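Local coordinates for ABC transporter binding protein AcbH (Actinoplanes, PDB 3OO8), which binds beta-D-galactopyranose, probably delivering it to a bacterial ABC transporter as the extracellular solute receptor, at residues T293-A298 with C364-Q369; D195-R200 with F282-I287; D108-I113 with L134-N139. The protein carries 2 engineered substitutions. All blocks are in the same frame, centred on the assembly; numbering follows the deposited sequence.

From the N terminus, contact 3 closes first: strand 134-147 returns to pack on helix 107-113 across 20 intervening residues. Contact 2 follows, joining helix 191-201 to the loop after strand 279-282 over 81 residues, and contact 1 then pairs the short strands 295-297 and 366-368 over 65. The three loops run in series, with no nesting or crossing. Contacts 1 and 2 have centres 10 Å apart and touch directly, since Arg200 reaches into both; contact 3 meets contact 1 where Asn139 packs on Ala298. Contacts 2 and 3, about 12 Å apart at their nearest atoms, lie in different parts of this class 2 solute-binding fold, contact 3 at the start of strand 134-147.

Contact 1: residues T293-A298 with C364-Q369; sequences TDYMDA and CKSVSQ
The Tyr295 ring lays one edge over Ser366: Tyr295 CD1 is 3.6 Å from Ser366 CB, and the carbonyl O of Ser366 sits at that edge near the ring plane. CG of Tyr295 stands opposite its own carbonyl carbon (chi1 -54°), which carries the ring toward 364-369. A water bonded to Ser366 OG makes a weak bond to Tyr295 OH. Asp294 CB covers one ring face, and the Asp294 and Lys365 side chains lie alongside each other, pointing the same way; OD2 of Asp294 and NZ of Lys365 form a weak salt bridge at 3.3 Å. On the face of the pair where Met296 lies, Cys364 SG packs 3.8 Å from Met296 CB.

The evidence for a parallel strand pair is strongest around Ser368. Its N donates to Met296 O at 2.9 Å, and its O accepts from Ala298 N at 2.9 Å with a nearly straight N-H...O angle of 166°. Toward Tyr295 the pairing loosens, and Met296 N is buried with no partner in the model. Ser368 OG, set between its own backbone N and carbonyl carbon (chi1 53°), donates to Asp297 OD1 at 2.7 Å, arriving from above the carboxylate plane. The other oxygen, Asp297 OD2, lies close to Asp195 OD2, a proximity that would probably raise the proton affinity of the pair.

The galactose-binding residues are near: Arg373 lies about 4 Å from Gln369, and Trp142 about 4 Å from Asp297, side chain to side chain. Strand 134-147 lies against Met296, Asp297 and Ala298, helix 191-201 covers Tyr295 and Ser368 through Leu199, and helix 119-124 meets Val367 and Gln369 through Leu124.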
ATOM      1  N   THR A 293       9.716   3.988 -13.385  1.00 10.25           N
ATOM      2  CA  THR A 293       8.499   3.932 -12.588  1.00 10.74           C
ATOM      3  C   THR A 293       8.417   2.538 -11.994  1.00 12.00           C
ATOM      4  O   THR A 293       7.339   1.950 -11.887  1.00 13.47           O
ATOM      5  CB  THR A 293       7.228   4.246 -13.428  1.00 12.29           C
ATOM      6  OG1 THR A 293       7.075   3.318 -14.503  1.00 11.61           O
ATOM      7  CG2 THR A 293       7.286   5.667 -13.987  1.00 14.78           C
ATOM      8  N   ASP A 294       9.571   2.012 -11.579  1.00 10.95           N
ATOM      9  CA  ASP A 294       9.619   0.598 -11.203  1.00 12.25           C
ATOM     10  C   ASP A 294       8.946   0.224  -9.900  1.00 11.47           C
ATOM     11  O   ASP A 294       8.721  -0.959  -9.629  1.00 12.72           O
ATOM     12  CB  ASP A 294      11.062   0.147 -11.071  1.00 12.67           C
ATOM     13  CG  ASP A 294      11.741  -0.029 -12.397  1.00 17.79           C
ATOM     14  OD1 ASP A 294      11.041  -0.272 -13.410  1.00 21.40           O
ATOM     15  OD2 ASP A 294      12.990   0.014 -12.397  1.00 22.58           O
ATOM     16  N   TYR A 295       8.647   1.226  -9.082  1.00 10.56           N
ATOM     17  CA  TYR A 295       8.207   0.982  -7.709  1.00  8.43           C
ATOM     18  C   TYR A 295       6.938   1.744  -7.400  1.00  9.84           C
ATOM     19  O   TYR A 295       6.683   2.813  -7.974  1.00 10.16           O
ATOM     20  CB  TYR A 295       9.323   1.389  -6.736  1.00 10.81           C
ATOM     21  CG  TYR A 295      10.626   0.721  -7.049  1.00 11.20           C
ATOM     22  CD1 TYR A 295      10.711  -0.668  -7.061  1.00 10.69           C
ATOM     23  CD2 TYR A 295      11.779   1.478  -7.316  1.00  9.57           C
ATOM     24  CE1 TYR A 295      11.902  -1.301  -7.373  1.00 12.53           C
ATOM     25  CE2 TYR A 295      12.968   0.865  -7.620  1.00 13.25           C
ATOM     26  CZ  TYR A 295      13.029  -0.512  -7.633  1.00 13.04           C
ATOM     27  OH  TYR A 295      14.217  -1.137  -7.928  1.00 15.67           O
ATOM     28  N   MET A 296       6.134   1.215  -6.487  1.00  8.95           N
ATOM     29  CA  MET A 296       4.868   1.863  -6.113  1.00  8.45           C
ATOM     30  C   MET A 296       4.526   1.416  -4.695  1.00  9.22           C
ATOM     31  O   MET A 296       4.831   0.278  -4.333  1.00  8.84           O
ATOM     32  CB  MET A 296       3.728   1.327  -7.015  1.00  8.76           C
ATOM     33  CG  MET A 296       2.420   2.141  -6.896  1.00 10.61           C
ATOM     34  SD  MET A 296       1.048   1.192  -7.630  1.00 11.35           S
ATOM     35  CE  MET A 296       1.415   1.315  -9.376  1.00 10.11           C
ATOM     36  N   ASP A 297       3.884   2.271  -3.911  1.00  7.31           N
ATOM     37  CA  ASP A 297       3.222   1.824  -2.681  1.00  7.42           C
ATOM     38  C   ASP A 297       1.947   1.083  -3.124  1.00  9.53           C
ATOM     39  O   ASP A 297       1.056   1.684  -3.743  1.00  9.81           O
ATOM     40  CB  ASP A 297       2.736   3.053  -1.855  1.00  7.22           C
ATOM     41  CG  ASP A 297       3.772   3.592  -0.847  1.00  9.02           C
ATOM     42  OD1 ASP A 297       4.709   2.879  -0.394  1.00  8.39           O
ATOM     43  OD2 ASP A 297       3.622   4.775  -0.477  1.00 10.09           O
ATOM     44  N   ALA A 298       1.857  -0.207  -2.815  1.00  9.39           N
ATOM     45  CA  ALA A 298       0.638  -0.979  -3.109  1.00  9.49           C
ATOM     46  C   ALA A 298       0.390  -1.873  -1.899  1.00  9.82           C
ATOM     47  O   ALA A 298       0.813  -3.036  -1.862  1.00 10.26           O
ATOM     48  CB  ALA A 298       0.797  -1.780  -4.413  1.00 11.19           C
ATOM     49  N   CYS A 364       5.440  -3.375 -11.749  1.00 12.86           N
ATOM     50  CA  CYS A 364       6.462  -2.988 -10.790  1.00 13.85           C
ATOM     51  C   CYS A 364       7.426  -4.126 -10.413  1.00 13.44           C
ATOM     52  O   CYS A 364       7.002  -5.243 -10.119  1.00 17.76           O
ATOM     53  CB  CYS A 364       5.819  -2.486  -9.509  1.00 11.46           C
ATOM     54  SG  CYS A 364       4.897  -0.959  -9.770  1.00 14.56           S
ATOM     55  N   LYS A 365       8.711  -3.803 -10.393  1.00 12.22           N
ATOM     56  CA  LYS A 365       9.776  -4.724  -9.977  1.00 14.60           C
ATOM     57  C   LYS A 365       9.617  -5.114  -8.493  1.00 15.09           C
ATOM     58  O   LYS A 365       9.857  -6.267  -8.107  1.00 13.13           O
ATOM     59  CB  LYS A 365      11.124  -4.025 -10.206  1.00 15.52           C
ATOM     60  CG  LYS A 365      12.343  -4.890 -10.042  1.00 27.27           C
ATOM     61  CD  LYS A 365      13.540  -4.175 -10.684  1.00 32.35           C
ATOM     62  CE  LYS A 365      13.161  -3.628 -12.061  1.00 39.88           C
ATOM     63  NZ  LYS A 365      14.299  -2.998 -12.811  1.00 37.15           N
ATOM     64  N   SER A 366       9.231  -4.136  -7.677  1.00 12.91           N
ATOM     65  CA  SER A 366       9.005  -4.297  -6.232  1.00 11.79           C
ATOM     66  C   SER A 366       7.892  -3.360  -5.832  1.00 13.00           C
ATOM     67  O   SER A 366       7.729  -2.305  -6.452  1.00  9.82           O
ATOM     68  CB  SER A 366      10.239  -3.875  -5.420  1.00 13.57           C
ATOM     69  OG  SER A 366      11.317  -4.764  -5.659  1.00 15.38           O
ATOM     70  N   VAL A 367       7.119  -3.738  -4.816  1.00 11.25           N
ATOM     71  CA  VAL A 367       6.109  -2.810  -4.303  1.00 12.51           C
ATOM     72  C   VAL A 367       6.350  -2.586  -2.829  1.00 11.87           C
ATOM     73  O   VAL A 367       6.611  -3.531  -2.075  1.00 12.40           O
ATOM     74  CB  VAL A 367       4.621  -3.255  -4.538  1.00 13.32           C
ATOM     75  CG1 VAL A 367       4.268  -3.184  -6.032  1.00 14.56           C
ATOM     76  CG2 VAL A 367       4.324  -4.602  -3.925  1.00 13.33           C
ATOM     77  N   SER A 368       6.286  -1.315  -2.443  1.00  9.64           N
ATOM     78  CA  SER A 368       6.372  -0.963  -1.043  1.00  9.98           C
ATOM     79  C   SER A 368       4.945  -0.988  -0.472  1.00 10.51           C
ATOM     80  O   SER A 368       3.986  -1.227  -1.217  1.00 12.20           O
ATOM     81  CB  SER A 368       7.118   0.366  -0.900  1.00 10.35           C
ATOM     82  OG  SER A 368       6.502   1.357  -1.736  1.00 12.68           O
ATOM     83  N   GLN A 369       4.793  -0.748   0.833  1.00 10.32           N
ATOM     84  CA  GLN A 369       3.523  -1.065   1.493  1.00  8.94           C
ATOM     85  C   GLN A 369       2.895   0.141   2.178  1.00 12.20           C
ATOM     86  O   GLN A 369       1.985  -0.048   2.992  1.00 12.32           O
ATOM     87  CB  GLN A 369       3.797  -2.085   2.596  1.00  9.85           C
ATOM     88  CG  GLN A 369       4.435  -3.380   2.088  1.00  8.67           C
ATOM     89  CD  GLN A 369       3.592  -4.045   0.990  1.00 12.98           C
ATOM     90  OE1 GLN A 369       2.387  -4.220   1.140  1.00 12.75           O
ATOM     91  NE2 GLN A 369       4.239  -4.458  -0.097  1.00 15.05           N
TER
HETATM   92  O   HOH W   1      13.515  -4.403  -7.123  1.00 28.59           O

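Contact 2: residues D195-R200 with F282-I287; sequences DILNLR and FVFPAI
Ile196 and Phe284 make the tight part of this helix-on-loop contact, in which helix 191-201 of the class 2 solute-binding fold lies against the irregular chain following strand 279-282. Ile196 CG1 comes within 3.5 Å of Phe284 CB, while its CG2 rides over one face of the phenyl ring, 4.0 Å from the centroid and 14° off the ring normal, a CH-pi contact. Ile196 can use both branches because CG1 lies anti to the backbone N (chi1 -160°), along the flank of Phe284, and CG2 takes the position above the ring. Leu197 adds CD2, 4.1 Å from Phe284 CZ. Outside the two segments Phe261 meets the ring edge-to-face and Phe165 at an inclined angle, so this end is thoroughly buried among aromatic and aliphatic groups.

The other end is looser. Ala286 and Ile287 are partly exposed, and backbone meets backbone through a water, 2.8 Å from Arg200 O and 2.9 Å from Ile287 N. Ile287 CD1 still reaches Leu197 CD2 at 3.9 Å, beside the Phe284 ring, and Trp162 packs on Ile287.

Arg200 spans the two regimes. Its chain bends at chi2, turning the guanidinium along the loop, with Ile196 CD1 over one of its faces. The guanidinium NH1 bonds to Tyr295 O beyond the loop, which joins the helix to strand 295-297 as well. Pro285 O receives a further, weak bond from NE. The main grip is side-on and bears on one carbonyl: NE donates to Phe284 O from above the carbonyl plane, and NH2 donates to that same Phe284 O at 2.7 Å, both bonds lying within 6° of the guanidinium plane.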
ATOM      1  N   ASP A 195       6.923   8.928   0.183  1.00 10.07           N
ATOM      2  CA  ASP A 195       7.279   7.607  -0.317  1.00  8.26           C
ATOM      3  C   ASP A 195       7.583   7.589  -1.803  1.00  8.69           C
ATOM      4  O   ASP A 195       8.571   7.001  -2.240  1.00 10.40           O
ATOM      5  CB  ASP A 195       6.152   6.613  -0.076  1.00  7.35           C
ATOM      6  CG  ASP A 195       5.911   6.321   1.388  1.00  7.35           C
ATOM      7  OD1 ASP A 195       6.723   6.644   2.288  1.00  8.91           O
ATOM      8  OD2 ASP A 195       4.816   5.691   1.599  1.00 10.31           O
ATOM      9  N   ILE A 196       6.712   8.185  -2.604  1.00  7.77           N
ATOM     10  CA  ILE A 196       6.884   8.080  -4.054  1.00  8.53           C
ATOM     11  C   ILE A 196       8.094   8.892  -4.545  1.00  8.28           C
ATOM     12  O   ILE A 196       8.809   8.444  -5.459  1.00  7.72           O
ATOM     13  CB  ILE A 196       5.571   8.404  -4.830  1.00  7.26           C
ATOM     14  CG1 ILE A 196       5.586   7.841  -6.256  1.00  7.78           C
ATOM     15  CG2 ILE A 196       5.225   9.917  -4.845  1.00 10.03           C
ATOM     16  CD1 ILE A 196       5.934   6.346  -6.389  1.00  9.93           C
ATOM     17  N   LEU A 197       8.303  10.088  -3.984  1.00  8.99           N
ATOM     18  CA  LEU A 197       9.503  10.880  -4.309  1.00  8.55           C
ATOM     19  C   LEU A 197      10.758  10.073  -3.965  1.00  7.82           C
ATOM     20  O   LEU A 197      11.693  10.027  -4.768  1.00 10.75           O
ATOM     21  CB  LEU A 197       9.511  12.199  -3.563  1.00  9.64           C
ATOM     22  CG  LEU A 197       8.428  13.151  -4.050  1.00  8.68           C
ATOM     23  CD1 LEU A 197       8.512  14.375  -3.181  1.00 10.34           C
ATOM     24  CD2 LEU A 197       8.673  13.579  -5.508  1.00 13.12           C
ATOM     25  N   ASN A 198      10.777   9.462  -2.782  1.00  9.73           N
ATOM     26  CA  ASN A 198      11.928   8.638  -2.385  1.00  9.92           C
ATOM     27  C   ASN A 198      12.157   7.448  -3.320  1.00 12.19           C
ATOM     28  O   ASN A 198      13.307   7.192  -3.749  1.00  9.32           O
ATOM     29  CB  ASN A 198      11.781   8.208  -0.911  1.00 10.61           C
ATOM     30  CG  ASN A 198      13.106   7.845  -0.261  1.00 11.21           C
ATOM     31  OD1 ASN A 198      14.158   8.393  -0.606  1.00 12.79           O
ATOM     32  ND2 ASN A 198      13.043   6.981   0.767  1.00 11.04           N
ATOM     33  N   LEU A 199      11.083   6.746  -3.690  1.00  9.79           N
ATOM     34  CA  LEU A 199      11.182   5.600  -4.633  1.00  9.21           C
ATOM     35  C   LEU A 199      11.658   6.031  -6.018  1.00  9.45           C
ATOM     36  O   LEU A 199      12.308   5.261  -6.701  1.00 10.92           O
ATOM     37  CB  LEU A 199       9.812   4.939  -4.807  1.00  9.26           C
ATOM     38  CG  LEU A 199       9.271   4.216  -3.572  1.00 10.22           C
ATOM     39  CD1 LEU A 199       7.828   3.777  -3.737  1.00 10.33           C
ATOM     40  CD2 LEU A 199      10.155   3.002  -3.252  1.00  9.06           C
ATOM     41  N   ARG A 200      11.266   7.233  -6.446  1.00  9.56           N
ATOM     42  CA  ARG A 200      11.638   7.728  -7.780  1.00  8.07           C
ATOM     43  C   ARG A 200      13.037   8.339  -7.830  1.00  9.73           C
ATOM     44  O   ARG A 200      13.661   8.275  -8.884  1.00 13.34           O
ATOM     45  CB  ARG A 200      10.643   8.812  -8.209  1.00  7.85           C
ATOM     46  CG  ARG A 200       9.287   8.205  -8.528  1.00  7.68           C
ATOM     47  CD  ARG A 200       9.238   7.576  -9.935  1.00  6.93           C
ATOM     48  NE  ARG A 200       7.869   7.189 -10.301  1.00  9.50           N
ATOM     49  CZ  ARG A 200       7.282   6.054  -9.934  1.00  9.98           C
ATOM     50  NH1 ARG A 200       7.940   5.134  -9.222  1.00  7.20           N
ATOM     51  NH2 ARG A 200       6.037   5.826 -10.298  1.00  9.96           N
ATOM     52  N   PHE A 282      -2.697   7.712 -13.854  1.00 10.88           N
ATOM     53  CA  PHE A 282      -1.381   7.357 -14.378  1.00 10.86           C
ATOM     54  C   PHE A 282      -0.422   7.176 -13.214  1.00 10.31           C
ATOM     55  O   PHE A 282      -0.644   7.713 -12.137  1.00 10.71           O
ATOM     56  CB  PHE A 282      -0.867   8.345 -15.447  1.00 13.37           C
ATOM     57  CG  PHE A 282      -0.782   9.802 -14.987  1.00 10.51           C
ATOM     58  CD1 PHE A 282       0.329  10.237 -14.268  1.00 11.29           C
ATOM     59  CD2 PHE A 282      -1.783  10.709 -15.287  1.00 15.07           C
ATOM     60  CE1 PHE A 282       0.451  11.532 -13.857  1.00 14.43           C
ATOM     61  CE2 PHE A 282      -1.672  12.016 -14.857  1.00 12.78           C
ATOM     62  CZ  PHE A 282      -0.546  12.432 -14.143  1.00 12.05           C
ATOM     63  N   VAL A 283       0.617   6.347 -13.390  1.00 10.03           N
ATOM     64  CA  VAL A 283       1.589   6.224 -12.312  1.00  9.96           C
ATOM     65  C   VAL A 283       2.413   7.500 -12.152  1.00  9.71           C
ATOM     66  O   VAL A 283       2.633   8.262 -13.104  1.00 11.37           O
ATOM     67  CB  VAL A 283       2.491   4.968 -12.487  1.00  8.03           C
ATOM     68  CG1 VAL A 283       1.600   3.769 -12.677  1.00 11.85           C
ATOM     69  CG2 VAL A 283       3.457   5.087 -13.677  1.00 10.05           C
ATOM     70  N   PHE A 284       2.886   7.739 -10.934  1.00 10.08           N
ATOM     71  CA  PHE A 284       3.684   8.942 -10.727  1.00  9.88           C
ATOM     72  C   PHE A 284       4.848   8.963 -11.718  1.00 11.43           C
ATOM     73  O   PHE A 284       5.514   7.924 -11.917  1.00 11.09           O
ATOM     74  CB  PHE A 284       4.201   8.980  -9.297  1.00 10.13           C
ATOM     75  CG  PHE A 284       4.643  10.359  -8.847  1.00 11.94           C
ATOM     76  CD1 PHE A 284       3.740  11.184  -8.177  1.00 11.68           C
ATOM     77  CD2 PHE A 284       5.941  10.812  -9.064  1.00 11.12           C
ATOM     78  CE1 PHE A 284       4.105  12.454  -7.721  1.00 13.49           C
ATOM     79  CE2 PHE A 284       6.334  12.078  -8.608  1.00 12.78           C
ATOM     80  CZ  PHE A 284       5.412  12.906  -7.959  1.00 12.75           C
ATOM     81  N   PRO A 285       5.118  10.116 -12.359  1.00  9.83           N
ATOM     82  CA  PRO A 285       6.159  10.153 -13.414  1.00 12.05           C
ATOM     83  C   PRO A 285       7.576   9.815 -12.951  1.00 12.00           C
ATOM     84  O   PRO A 285       7.882   9.875 -11.763  1.00 11.56           O
ATOM     85  CB  PRO A 285       6.089  11.598 -13.924  1.00 14.91           C
ATOM     86  CG  PRO A 285       4.626  11.940 -13.707  1.00 20.44           C
ATOM     87  CD  PRO A 285       4.379  11.402 -12.313  1.00 10.34           C
ATOM     88  N   ALA A 286       8.427   9.461 -13.911  1.00 13.50           N
ATOM     89  CA  ALA A 286       9.820   9.092 -13.629  1.00 13.40           C
ATOM     90  C   ALA A 286      10.608  10.358 -13.315  1.00 15.30           C
ATOM     91  O   ALA A 286      10.398  11.421 -13.954  1.00 14.84           O
ATOM     92  CB  ALA A 286      10.407   8.415 -14.827  1.00 13.09           C
ATOM     93  N   ILE A 287      11.485  10.270 -12.312  1.00 12.54           N
ATOM     94  CA  ILE A 287      12.398  11.353 -12.000  1.00 11.94           C
ATOM     95  C   ILE A 287      13.825  10.932 -12.330  1.00 13.59           C
ATOM     96  O   ILE A 287      14.502  11.570 -13.120  1.00 14.84           O
ATOM     97  CB  ILE A 287      12.304  11.775 -10.520  1.00 11.76           C
ATOM     98  CG1 ILE A 287      10.898  12.306 -10.215  1.00 13.18           C
ATOM     99  CG2 ILE A 287      13.401  12.817 -10.202  1.00 12.64           C
ATOM    100  CD1 ILE A 287      10.644  12.647  -8.731  1.00 11.62           C
TER
HETATM  101  O   HOH W   2      12.197   7.680 -11.236  1.00 13.02           O

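Contact 3: residues D108-I113 with L134-N139; sequences DVWDKI and LVPLYN
The Trp110 indole has Ile113 CD1 over the centre of one face, 3.9 Å above the plane, and meets strand 134-139 with its edge, where Leu134 O and Pro136 CD lie near the ring plane. This is helix-on-sheet packing in an alpha/beta lobe: the axis of helix 108-113 runs 10.0 Å from the strand at its closest, inclined at 41°. Beyond these segments Tyr132 stacks with the indole, and Phe117 meets it at an inclined angle.

The edge contact is polar at one point and apolar at the next. Trp110 NE1 donates to Leu134 O at 2.9 Å with an N-H...O angle of 149°, and Trp110 CZ2 lies 3.6 Å from Pro136 CD. With an alanine here the indole N-H is gone, which would probably cost Leu134 O this bond partner and open a gap between Ile113, Tyr132 and Pro136.

Next to the indole, Val135 splits its two branches between helix residues one turn apart. Its CG2 meets Val109 CG1 at 4.1 Å, the two side chains crossing at about a right angle. Helix 312-322 covers Val109 and Val135 from elsewhere in the fold. Ile113, with CG1 lodged between its backbone N and carbonyl carbon (chi1 69°), brings CD1 within 4.2 Å of Val135 CG1.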
ATOM      1  N   ASP A 108       7.515 -24.546   1.825  1.00 16.26           N
ATOM      2  CA  ASP A 108       6.803 -25.670   1.246  1.00 16.87           C
ATOM      3  C   ASP A 108       5.506 -25.291   0.521  1.00 17.47           C
ATOM      4  O   ASP A 108       5.246 -25.749  -0.589  1.00 18.88           O
ATOM      5  CB  ASP A 108       6.620 -26.834   2.239  1.00 18.73           C
ATOM      6  CG  ASP A 108       5.975 -26.427   3.552  1.00 19.63           C
ATOM      7  OD1 ASP A 108       5.610 -25.238   3.786  1.00 16.69           O
ATOM      8  OD2 ASP A 108       5.794 -27.339   4.385  1.00 22.01           O
ATOM      9  N   VAL A 109       4.719 -24.407   1.131  1.00 15.74           N
ATOM     10  CA  VAL A 109       3.547 -23.844   0.472  1.00 14.75           C
ATOM     11  C   VAL A 109       3.965 -23.165  -0.824  1.00 14.38           C
ATOM     12  O   VAL A 109       3.331 -23.346  -1.861  1.00 14.65           O
ATOM     13  CB  VAL A 109       2.876 -22.787   1.386  1.00 13.72           C
ATOM     14  CG1 VAL A 109       1.764 -22.024   0.629  1.00 15.37           C
ATOM     15  CG2 VAL A 109       2.305 -23.477   2.644  1.00 13.82           C
ATOM     16  N   TRP A 110       5.049 -22.393  -0.764  1.00 13.01           N
ATOM     17  CA  TRP A 110       5.531 -21.648  -1.925  1.00 14.16           C
ATOM     18  C   TRP A 110       6.099 -22.505  -3.059  1.00 15.01           C
ATOM     19  O   TRP A 110       6.036 -22.123  -4.215  1.00 15.84           O
ATOM     20  CB  TRP A 110       6.452 -20.488  -1.482  1.00 12.02           C
ATOM     21  CG  TRP A 110       5.651 -19.242  -1.075  1.00 10.00           C
ATOM     22  CD1 TRP A 110       5.139 -18.963   0.144  1.00  8.24           C
ATOM     23  CD2 TRP A 110       5.296 -18.169  -1.935  1.00 12.01           C
ATOM     24  NE1 TRP A 110       4.473 -17.731   0.107  1.00 10.31           N
ATOM     25  CE2 TRP A 110       4.563 -17.239  -1.164  1.00 11.45           C
ATOM     26  CE3 TRP A 110       5.523 -17.909  -3.290  1.00 13.11           C
ATOM     27  CZ2 TRP A 110       4.059 -16.055  -1.701  1.00  9.86           C
ATOM     28  CZ3 TRP A 110       5.026 -16.732  -3.840  1.00 13.33           C
ATOM     29  CH2 TRP A 110       4.299 -15.811  -3.035  1.00 12.28           C
ATOM     30  N   ASP A 111       6.564 -23.707  -2.718  1.00 16.49           N
ATOM     31  CA  ASP A 111       6.989 -24.653  -3.746  1.00 20.18           C
ATOM     32  C   ASP A 111       5.777 -24.994  -4.635  1.00 20.14           C
ATOM     33  O   ASP A 111       5.919 -25.265  -5.831  1.00 22.82           O
ATOM     34  CB  ASP A 111       7.506 -25.941  -3.086  1.00 17.94           C
ATOM     35  CG  ASP A 111       8.851 -25.777  -2.403  1.00 27.47           C
ATOM     36  OD1 ASP A 111       9.604 -24.838  -2.731  1.00 33.21           O
ATOM     37  OD2 ASP A 111       9.158 -26.623  -1.533  1.00 31.50           O
ATOM     38  N   LYS A 112       4.581 -24.974  -4.057  1.00 18.81           N
ATOM     39  CA  LYS A 112       3.374 -25.298  -4.818  1.00 19.94           C
ATOM     40  C   LYS A 112       2.742 -24.079  -5.487  1.00 19.04           C
ATOM     41  O   LYS A 112       2.259 -24.153  -6.630  1.00 21.51           O
ATOM     42  CB  LYS A 112       2.371 -25.945  -3.873  1.00 21.70           C
ATOM     43  CG  LYS A 112       0.933 -25.950  -4.347  1.00 28.12           C
ATOM     44  CD  LYS A 112       0.593 -27.174  -5.176  1.00 38.21           C
ATOM     45  CE  LYS A 112      -0.924 -27.365  -5.191  1.00 41.53           C
ATOM     46  NZ  LYS A 112      -1.369 -28.337  -6.228  1.00 46.64           N
ATOM     47  N   ILE A 113       2.736 -22.952  -4.790  1.00 17.31           N
ATOM     48  CA  ILE A 113       2.048 -21.800  -5.357  1.00 17.58           C
ATOM     49  C   ILE A 113       2.927 -20.770  -6.063  1.00 16.41           C
ATOM     50  O   ILE A 113       2.395 -19.874  -6.712  1.00 14.80           O
ATOM     51  CB  ILE A 113       1.241 -21.027  -4.294  1.00 14.60           C
ATOM     52  CG1 ILE A 113       2.183 -20.321  -3.320  1.00 15.55           C
ATOM     53  CG2 ILE A 113       0.317 -21.971  -3.509  1.00 17.91           C
ATOM     54  CD1 ILE A 113       1.446 -19.400  -2.348  1.00 16.83           C
ATOM     55  N   LEU A 134       4.521 -15.208   4.370  1.00 11.09           N
ATOM     56  CA  LEU A 134       3.200 -14.683   4.034  1.00 11.97           C
ATOM     57  C   LEU A 134       2.666 -15.317   2.755  1.00  9.69           C
ATOM     58  O   LEU A 134       3.435 -15.562   1.812  1.00  9.99           O
ATOM     59  CB  LEU A 134       3.313 -13.170   3.783  1.00  9.44           C
ATOM     60  CG  LEU A 134       2.002 -12.361   3.566  1.00 10.71           C
ATOM     61  CD1 LEU A 134       1.437 -11.893   4.906  1.00 12.19           C
ATOM     62  CD2 LEU A 134       2.188 -11.186   2.600  1.00 12.10           C
ATOM     63  N   VAL A 135       1.337 -15.501   2.691  1.00 10.40           N
ATOM     64  CA  VAL A 135       0.683 -15.724   1.389  1.00  8.58           C
ATOM     65  C   VAL A 135      -0.159 -14.488   1.107  1.00  8.55           C
ATOM     66  O   VAL A 135      -1.074 -14.217   1.883  1.00  9.83           O
ATOM     67  CB  VAL A 135      -0.277 -16.899   1.357  1.00  9.00           C
ATOM     68  CG1 VAL A 135      -0.957 -16.925  -0.029  1.00  9.48           C
ATOM     69  CG2 VAL A 135       0.482 -18.204   1.567  1.00 11.30           C
ATOM     70  N   PRO A 136       0.168 -13.749   0.046  1.00  8.82           N
ATOM     71  CA  PRO A 136      -0.616 -12.509  -0.163  1.00  8.23           C
ATOM     72  C   PRO A 136      -1.915 -12.792  -0.891  1.00  9.94           C
ATOM     73  O   PRO A 136      -2.038 -13.829  -1.561  1.00 11.40           O
ATOM     74  CB  PRO A 136       0.314 -11.691  -1.072  1.00  9.24           C
ATOM     75  CG  PRO A 136       1.040 -12.673  -1.872  1.00 12.56           C
ATOM     76  CD  PRO A 136       1.237 -13.880  -0.968  1.00  8.47           C
ATOM     77  N   LEU A 137      -2.862 -11.859  -0.790  1.00  9.04           N
ATOM     78  CA  LEU A 137      -4.180 -12.033  -1.422  1.00 10.29           C
ATOM     79  C   LEU A 137      -4.497 -10.906  -2.394  1.00  8.83           C
ATOM     80  O   LEU A 137      -4.871 -11.180  -3.537  1.00  9.92           O
ATOM     81  CB  LEU A 137      -5.300 -12.152  -0.360  1.00  8.32           C
ATOM     82  CG  LEU A 137      -6.617 -12.686  -0.950  1.00 12.27           C
ATOM     83  CD1 LEU A 137      -6.476 -14.135  -1.439  1.00 11.85           C
ATOM     84  CD2 LEU A 137      -7.710 -12.555   0.123  1.00 10.95           C
ATOM     85  N   TYR A 138      -4.360  -9.642  -1.971  1.00  9.74           N
ATOM     86  CA  TYR A 138      -4.734  -8.507  -2.821  1.00  9.35           C
ATOM     87  C   TYR A 138      -3.967  -7.254  -2.384  1.00 10.70           C
ATOM     88  O   TYR A 138      -3.426  -7.187  -1.279  1.00  9.20           O
ATOM     89  CB  TYR A 138      -6.254  -8.191  -2.759  1.00  9.33           C
ATOM     90  CG  TYR A 138      -6.718  -7.971  -1.334  1.00  8.58           C
ATOM     91  CD1 TYR A 138      -6.475  -6.748  -0.688  1.00  7.05           C
ATOM     92  CD2 TYR A 138      -7.292  -9.019  -0.598  1.00  9.43           C
ATOM     93  CE1 TYR A 138      -6.811  -6.561   0.676  1.00  9.27           C
ATOM     94  CE2 TYR A 138      -7.597  -8.860   0.761  1.00  9.99           C
ATOM     95  CZ  TYR A 138      -7.364  -7.637   1.375  1.00 10.39           C
ATOM     96  OH  TYR A 138      -7.677  -7.508   2.701  1.00 10.52           O
ATOM     97  N   ASN A 139      -3.941  -6.281  -3.279  1.00 10.11           N
ATOM     98  CA  ASN A 139      -3.394  -4.946  -2.992  1.00 10.22           C
ATOM     99  C   ASN A 139      -4.156  -3.871  -3.762  1.00  8.90           C
ATOM    100  O   ASN A 139      -5.110  -4.189  -4.485  1.00  9.19           O
ATOM    101  CB  ASN A 139      -1.859  -4.883  -3.131  1.00  8.34           C
ATOM    102  CG  ASN A 139      -1.341  -5.357  -4.478  1.00 12.43           C
ATOM    103  OD1 ASN A 139      -2.055  -5.346  -5.489  1.00 11.01           O
ATOM    104  ND2 ASN A 139      -0.063  -5.764  -4.497  1.00 10.17           N
TER